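Local atomic coordinates of cysteine synthase 3 (Entamoeba histolytica, PDB entry 6KR5), a protein that catalyses the pyridoxal-phosphate-dependent formation of L-cysteine from O-acetylserine and sulfide. Residues Ser86-Ile91 and Val114-Ile119; Lys212-Glu217 and Glu253-Lys258. All coordinates share one frame; numbering follows the deposited sequence. Where two conformers were deposited one is given.

In the fold
From the N terminus, the chain first meets contact 1, where the turn after strand 80-84 and the start of helix 88-100 come back together with helix 114-122. Contact 1 closes a loop of 22 residues that includes strand 104-109, and so joins two successive helices that connect strands of the four-stranded parallel sheet. Contact 2 opens later, after contact 1 is complete, and pairs strand 212-218 with strand 253-257, the edge pair of the six-stranded sheet, across 35 mostly irregular residues. The two loops follow in series, neither nesting nor crossing. The centres of the contacts lie about 26 Å apart, on opposite sides of the chain's centre, in a fold-type II architecture with the cofactor bound between.

Contact 1: residues Ser86-Ile91 and Val114-Ile119; sequences SGNTGI and VERQMI. With PLP (pyridoxal-5'-phosphate), chain D.
The extended side chain of Arg-116 lies across the turn at Gly-87 and ends beside an asparagine that also holds the cofactor, so that a single amide, that of Asn-88, links helix 114-122 to pyridoxal phosphate. The side-chain oxygen OD1 of Asn-88 sits at the edge of the guanidinium, in its plane, and takes a forked pair of weak hydrogen bonds, from Arg-116 NE to OD1 at 3.3 Å and from Arg-116 NH2 to the same OD1 at 3.4 Å. The amide itself is twisted 60° from the guanidinium plane. Its nitrogen ND2 gives to PLP O3, at 2.9 Å and with an N-H...O angle of 160°.

The aliphatic part of Arg-116 is used as well. CG lies anti to the carbonyl carbon (chi1 -81°) and the extended chain then runs past the turn, with Arg-116 CD 3.2 Å from Ser-86 O and Gly-87 CA over one face of the guanidinium. Nearer the helix backbone, Ile-91 CD1 reaches the Arg-116 CG methylene at 3.9 Å, the two side chains crossing at about a right angle, and meets Ile-119 CD1 at 4.1 Å, a small apolar contact between the helices.

Other partners hold the same groups. Arg-116 NH1 bonds Ser-113 OG, its strongest polar contact. Met-276 of the second subunit packs on Ile-119.

With OD1 accepting from Arg-312 NH1 and, weakly, from Arg-116, and ND2 giving to Asp-308 OD2 and PLP O3, the flip of the amide is well defined; the nearby positive charge would probably polarise the amide and strengthen ND2 as a donor. Arg-116 probably helps, from the second shell, to position an asparagine that binds the cofactor directly.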
loop_
_atom_site.group_PDB
_atom_site.type_symbol
_atom_site.label_atom_id
_atom_site.label_comp_id
_atom_site.label_asym_id
_atom_site.label_seq_id
_atom_site.Cartn_x
_atom_site.Cartn_y
_atom_site.Cartn_z
ATOM N N SER B 86 7.223 0.467 18.259
ATOM C CA SER B 86 5.804 0.710 18.051
ATOM C C SER B 86 5.506 1.124 16.614
ATOM O O SER B 86 4.359 1.461 16.298
ATOM C CB SER B 86 5.306 1.778 19.031
ATOM O OG SER B 86 5.584 1.416 20.380
ATOM N N GLY B 87 6.510 1.096 15.738
ATOM C CA GLY B 87 6.353 1.605 14.390
ATOM C C GLY B 87 6.577 0.621 13.263
ATOM O O GLY B 87 6.347 -0.583 13.396
ATOM N N ASN B 88 7.033 1.138 12.125
ATOM C CA ASN B 88 7.107 0.316 10.926
ATOM C C ASN B 88 8.125 -0.811 11.049
ATOM O O ASN B 88 7.992 -1.830 10.364
ATOM C CB ASN B 88 7.428 1.193 9.725
ATOM C CG ASN B 88 6.262 2.050 9.319
ATOM O OD1 ASN B 88 5.100 1.648 9.450
ATOM N ND2 ASN B 88 6.555 3.241 8.810
ATOM N N THR B 89 9.164 -0.649 11.877
ATOM C CA THR B 89 10.146 -1.721 12.015
ATOM C C THR B 89 9.488 -3.008 12.478
ATOM O O THR B 89 9.821 -4.098 11.990
ATOM C CB THR B 89 11.232 -1.287 12.985
ATOM O OG1 THR B 89 11.941 -0.197 12.392
ATOM C CG2 THR B 89 12.209 -2.434 13.284
ATOM N N GLY B 90 8.538 -2.899 13.405
ATOM C CA GLY B 90 7.834 -4.082 13.856
ATOM C C GLY B 90 7.089 -4.764 12.730
ATOM O O GLY B 90 7.091 -5.993 12.627
ATOM N N ILE B 91 6.453 -3.973 11.860
ATOM C CA ILE B 91 5.731 -4.552 10.726
ATOM C C ILE B 91 6.690 -5.271 9.787
ATOM O O ILE B 91 6.430 -6.393 9.344
ATOM C CB ILE B 91 4.941 -3.463 9.982
ATOM C CG1 ILE B 91 3.877 -2.866 10.902
ATOM C CG2 ILE B 91 4.345 -4.042 8.716
ATOM C CD1 ILE B 91 3.195 -1.640 10.289
ATOM N N VAL B 114 -2.225 1.163 18.309
ATOM C CA VAL B 114 -3.074 -0.021 18.389
ATOM C C VAL B 114 -3.347 -0.600 17.006
ATOM O O VAL B 114 -3.538 -1.812 16.866
ATOM C CB VAL B 114 -4.381 0.306 19.140
ATOM C CG1 VAL B 114 -4.079 0.547 20.610
ATOM C CG2 VAL B 114 -5.052 1.518 18.528
ATOM N N GLU B 115 -3.347 0.236 15.965
ATOM C CA GLU B 115 -3.507 -0.293 14.612
ATOM C C GLU B 115 -2.294 -1.114 14.200
ATOM O O GLU B 115 -2.438 -2.196 13.616
ATOM C CB GLU B 115 -3.750 0.843 13.618
ATOM C CG GLU B 115 -4.979 1.669 13.927
ATOM C CD GLU B 115 -5.139 2.841 12.980
ATOM O OE1 GLU B 115 -4.155 3.588 12.785
ATOM O OE2 GLU B 115 -6.251 3.016 12.433
ATOM N N ARG B 116 -1.087 -0.630 14.514
ATOM C CA ARG B 116 0.106 -1.406 14.196
ATOM C C ARG B 116 0.168 -2.676 15.027
ATOM O O ARG B 116 0.645 -3.708 14.544
ATOM C CB ARG B 116 1.370 -0.570 14.406
ATOM C CG ARG B 116 1.683 0.360 13.258
ATOM C CD ARG B 116 3.106 0.864 13.393
ATOM N NE ARG B 116 3.479 1.819 12.356
ATOM C CZ ARG B 116 3.165 3.110 12.389
ATOM N NH1 ARG B 116 2.460 3.601 13.404
ATOM N NH2 ARG B 116 3.551 3.911 11.408
ATOM N N GLN B 117 -0.303 -2.611 16.280
ATOM C CA GLN B 117 -0.478 -3.819 17.086
ATOM C C GLN B 117 -1.301 -4.850 16.348
ATOM O O GLN B 117 -0.966 -6.037 16.323
ATOM C CB GLN B 117 -1.172 -3.500 18.407
ATOM C CG GLN B 117 -0.299 -2.887 19.435
ATOM C CD GLN B 117 -0.994 -2.741 20.766
ATOM O OE1 GLN B 117 -1.685 -3.653 21.224
ATOM N NE2 GLN B 117 -0.819 -1.581 21.398
ATOM N N MET B 118 -2.423 -4.409 15.774
ATOM C CA MET B 118 -3.303 -5.329 15.070
ATOM C C MET B 118 -2.615 -5.900 13.836
ATOM O O MET B 118 -2.742 -7.095 13.550
ATOM C CB MET B 118 -4.596 -4.601 14.709
ATOM C CG MET B 118 -5.605 -5.418 13.951
ATOM S SD MET B 118 -7.111 -4.433 13.741
ATOM C CE MET B 118 -7.601 -4.184 15.441
ATOM N N ILE B 119 -1.875 -5.069 13.100
ATOM C CA ILE B 119 -1.150 -5.574 11.932
ATOM C C ILE B 119 -0.134 -6.623 12.362
ATOM O O ILE B 119 -0.053 -7.711 11.781
ATOM C CB ILE B 119 -0.463 -4.429 11.169
ATOM C CG1 ILE B 119 -1.472 -3.493 10.507
ATOM C CG2 ILE B 119 0.493 -4.984 10.109
ATOM C CD1 ILE B 119 -0.802 -2.250 9.957
HETATM N N1 PLP D . 9.815 7.513 8.248
HETATM C C2 PLP D . 9.189 6.335 8.553
HETATM C C2A PLP D . 7.695 6.285 8.481
HETATM C C3 PLP D . 9.938 5.228 8.911
HETATM O O3 PLP D . 9.291 4.064 9.216
HETATM C C4 PLP D . 11.323 5.313 8.957
HETATM C C4A PLP D . 12.145 4.171 9.438
HETATM O O4A PLP D . 11.597 3.128 9.814
HETATM C C5 PLP D . 11.949 6.517 8.640
HETATM C C6 PLP D . 11.183 7.606 8.294
HETATM C C5A PLP D . 13.449 6.697 8.714
HETATM O O4P PLP D . 14.189 5.789 7.945
HETATM P P PLP D . 15.590 5.311 8.555
HETATM O O1P PLP D . 16.369 6.551 8.956
HETATM O O2P PLP D . 15.291 4.470 9.763
HETATM O O3P PLP D . 16.277 4.542 7.485
#

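Contact 2: residues Lys212-Glu217 and Glu253-Lys258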
loop_
_atom_site.group_PDB
_atom_site.type_symbol
_atom_site.label_atom_id
_atom_site.label_comp_id
_atom_site.label_asym_id
_atom_site.label_seq_id
_atom_site.Cartn_x
_atom_site.Cartn_y
_atom_site.Cartn_z
ATOM N N LYS B 212 25.266 14.858 -3.270
ATOM C CA LYS B 212 25.061 15.524 -1.993
ATOM C C LYS B 212 24.037 14.743 -1.176
ATOM O O LYS B 212 22.980 14.376 -1.692
ATOM C CB LYS B 212 24.580 16.959 -2.219
ATOM C CG LYS B 212 24.394 17.766 -0.952
ATOM C CD LYS B 212 23.863 19.164 -1.260
ATOM C CE LYS B 212 23.790 20.015 0.002
ATOM N NZ LYS B 212 23.225 21.369 -0.301
ATOM N N VAL B 213 24.357 14.488 0.089
ATOM C CA VAL B 213 23.494 13.734 0.993
ATOM C C VAL B 213 22.875 14.703 1.991
ATOM O O VAL B 213 23.593 15.359 2.756
ATOM C CB VAL B 213 24.279 12.626 1.703
ATOM C CG1 VAL B 213 23.405 11.957 2.760
ATOM C CG2 VAL B 213 24.769 11.614 0.675
ATOM N N VAL B 214 21.545 14.784 2.002
ATOM C CA VAL B 214 20.822 15.699 2.879
ATOM C C VAL B 214 20.032 14.877 3.892
ATOM O O VAL B 214 19.130 14.120 3.516
ATOM C CB VAL B 214 19.890 16.620 2.078
ATOM C CG1 VAL B 214 19.089 17.521 3.010
ATOM C CG2 VAL B 214 20.696 17.455 1.073
ATOM N N ALA B 215 20.350 15.041 5.175
ATOM C CA ALA B 215 19.602 14.404 6.252
ATOM C C ALA B 215 18.563 15.379 6.796
ATOM O O ALA B 215 18.838 16.574 6.925
ATOM C CB ALA B 215 20.544 13.963 7.376
ATOM N N VAL B 216 17.377 14.864 7.135
ATOM C CA VAL B 216 16.260 15.677 7.604
ATOM C C VAL B 216 15.851 15.220 8.997
ATOM O O VAL B 216 15.753 14.017 9.262
ATOM C CB VAL B 216 15.069 15.582 6.627
ATOM C CG1 VAL B 216 13.881 16.444 7.078
ATOM C CG2 VAL B 216 15.522 15.950 5.225
ATOM N N GLU B 217 15.621 16.175 9.888
ATOM C CA GLU B 217 15.211 15.853 11.246
ATOM C C GLU B 217 14.206 16.901 11.721
ATOM O O GLU B 217 14.122 17.986 11.144
ATOM C CB GLU B 217 16.419 15.775 12.193
ATOM C CG GLU B 217 17.233 17.050 12.320
ATOM C CD GLU B 217 18.374 16.917 13.335
ATOM O OE1 GLU B 217 18.477 15.866 14.006
ATOM O OE2 GLU B 217 19.156 17.878 13.462
ATOM N N GLU B 253 24.591 17.892 4.577
ATOM C CA GLU B 253 23.735 18.959 5.072
ATOM C C GLU B 253 22.653 18.332 5.935
ATOM O O GLU B 253 22.121 17.272 5.589
ATOM C CB GLU B 253 23.104 19.752 3.918
ATOM C CG GLU B 253 22.072 20.793 4.344
ATOM C CD GLU B 253 21.286 21.354 3.170
ATOM O OE1 GLU B 253 21.336 20.749 2.075
ATOM O OE2 GLU B 253 20.616 22.395 3.344
ATOM N N ILE B 254 22.352 18.975 7.058
ATOM C CA ILE B 254 21.215 18.606 7.896
ATOM C C ILE B 254 20.171 19.706 7.775
ATOM O O ILE B 254 20.455 20.875 8.061
ATOM C CB ILE B 254 21.625 18.408 9.361
ATOM C CG1 ILE B 254 22.752 17.377 9.468
ATOM C CG2 ILE B 254 20.411 18.005 10.194
ATOM C CD1 ILE B 254 23.610 17.520 10.721
ATOM N N THR B 255 18.956 19.341 7.371
ATOM C CA THR B 255 17.881 20.316 7.236
ATOM C C THR B 255 16.798 20.026 8.260
ATOM O O THR B 255 16.110 18.999 8.148
ATOM C CB THR B 255 17.297 20.291 5.825
ATOM O OG1 THR B 255 18.330 20.625 4.888
ATOM C CG2 THR B 255 16.160 21.302 5.695
ATOM N N PRO B 256 16.631 20.867 9.275
ATOM C CA PRO B 256 15.530 20.680 10.221
ATOM C C PRO B 256 14.219 21.140 9.610
ATOM O O PRO B 256 14.167 22.131 8.875
ATOM C CB PRO B 256 15.929 21.573 11.402
ATOM C CG PRO B 256 16.721 22.672 10.768
ATOM C CD PRO B 256 17.465 22.036 9.611
ATOM N N ILE B 257 13.148 20.421 9.934
ATOM C CA ILE B 257 11.812 20.730 9.431
ATOM C C ILE B 257 10.855 20.765 10.615
ATOM O O ILE B 257 10.825 19.831 11.428
ATOM C CB ILE B 257 11.340 19.707 8.374
ATOM C CG1 ILE B 257 12.205 19.760 7.106
ATOM C CG2 ILE B 257 9.861 19.915 8.040
ATOM C CD1 ILE B 257 12.015 21.041 6.234
ATOM N N LYS B 258 10.072 21.839 10.717
ATOM C CA LYS B 258 9.084 21.928 11.786
ATOM C C LYS B 258 7.985 20.885 11.603
ATOM O O LYS B 258 7.502 20.653 10.486
ATOM C CB LYS B 258 8.453 23.320 11.830
ATOM C CG LYS B 258 9.409 24.455 12.201
ATOM C CD LYS B 258 8.671 25.781 12.112
ATOM C CE LYS B 258 9.520 26.946 12.585
ATOM N NZ LYS B 258 8.836 28.236 12.297
#
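Glu-253 runs alongside Val-214 on one face of the sheet, the two side chains pointing the same way, with Val-214 CG2 3.5 Å from Glu-253 OE1. Into the same carboxylate reaches Lys-212, whose fully extended chain carries NZ to 3.1 Å from Glu-253 OE1. In this salt bridge NZ meets OE1 from above the carboxylate plane, 53° out of it, and both charges are shared: Lys-212 NZ also pairs with Glu-291, and Glu-253 OE2 with Lys-294.

Farther along that face Val-216 CG1, anti to its own nitrogen (chi1 -179°), packs on Ile-257 CG1 at 3.7 Å. On the reverse face Glu-217 lays its carboxylate against Ile-254, Glu-217 OE2 lying 3.5 Å from Ile-254 CG2; its oxygens are bound by Leu-224 N and Ser-225 OG, which satisfy this buried acid.

Between the faces the backbones pair in parallel register. Ala-215 and Glu-217 each use both N and O toward the other strand, as in Thr-255 N to Ala-215 O at 2.8 Å, whereas Glu-217 N to Thr-255 O is a weak 3.4 Å link.

Strand 253-257 is the outermost of this mixed sheet within the chain, and strand 212-218 joins it to strand 186-190. Helix 279-292 covers the Val-216, Thr-255 and Ile-257 face and helix 195-207 packs on Ala-215 from the other, the helix-flanked sheet of a fold-type II PLP enzyme's larger domain.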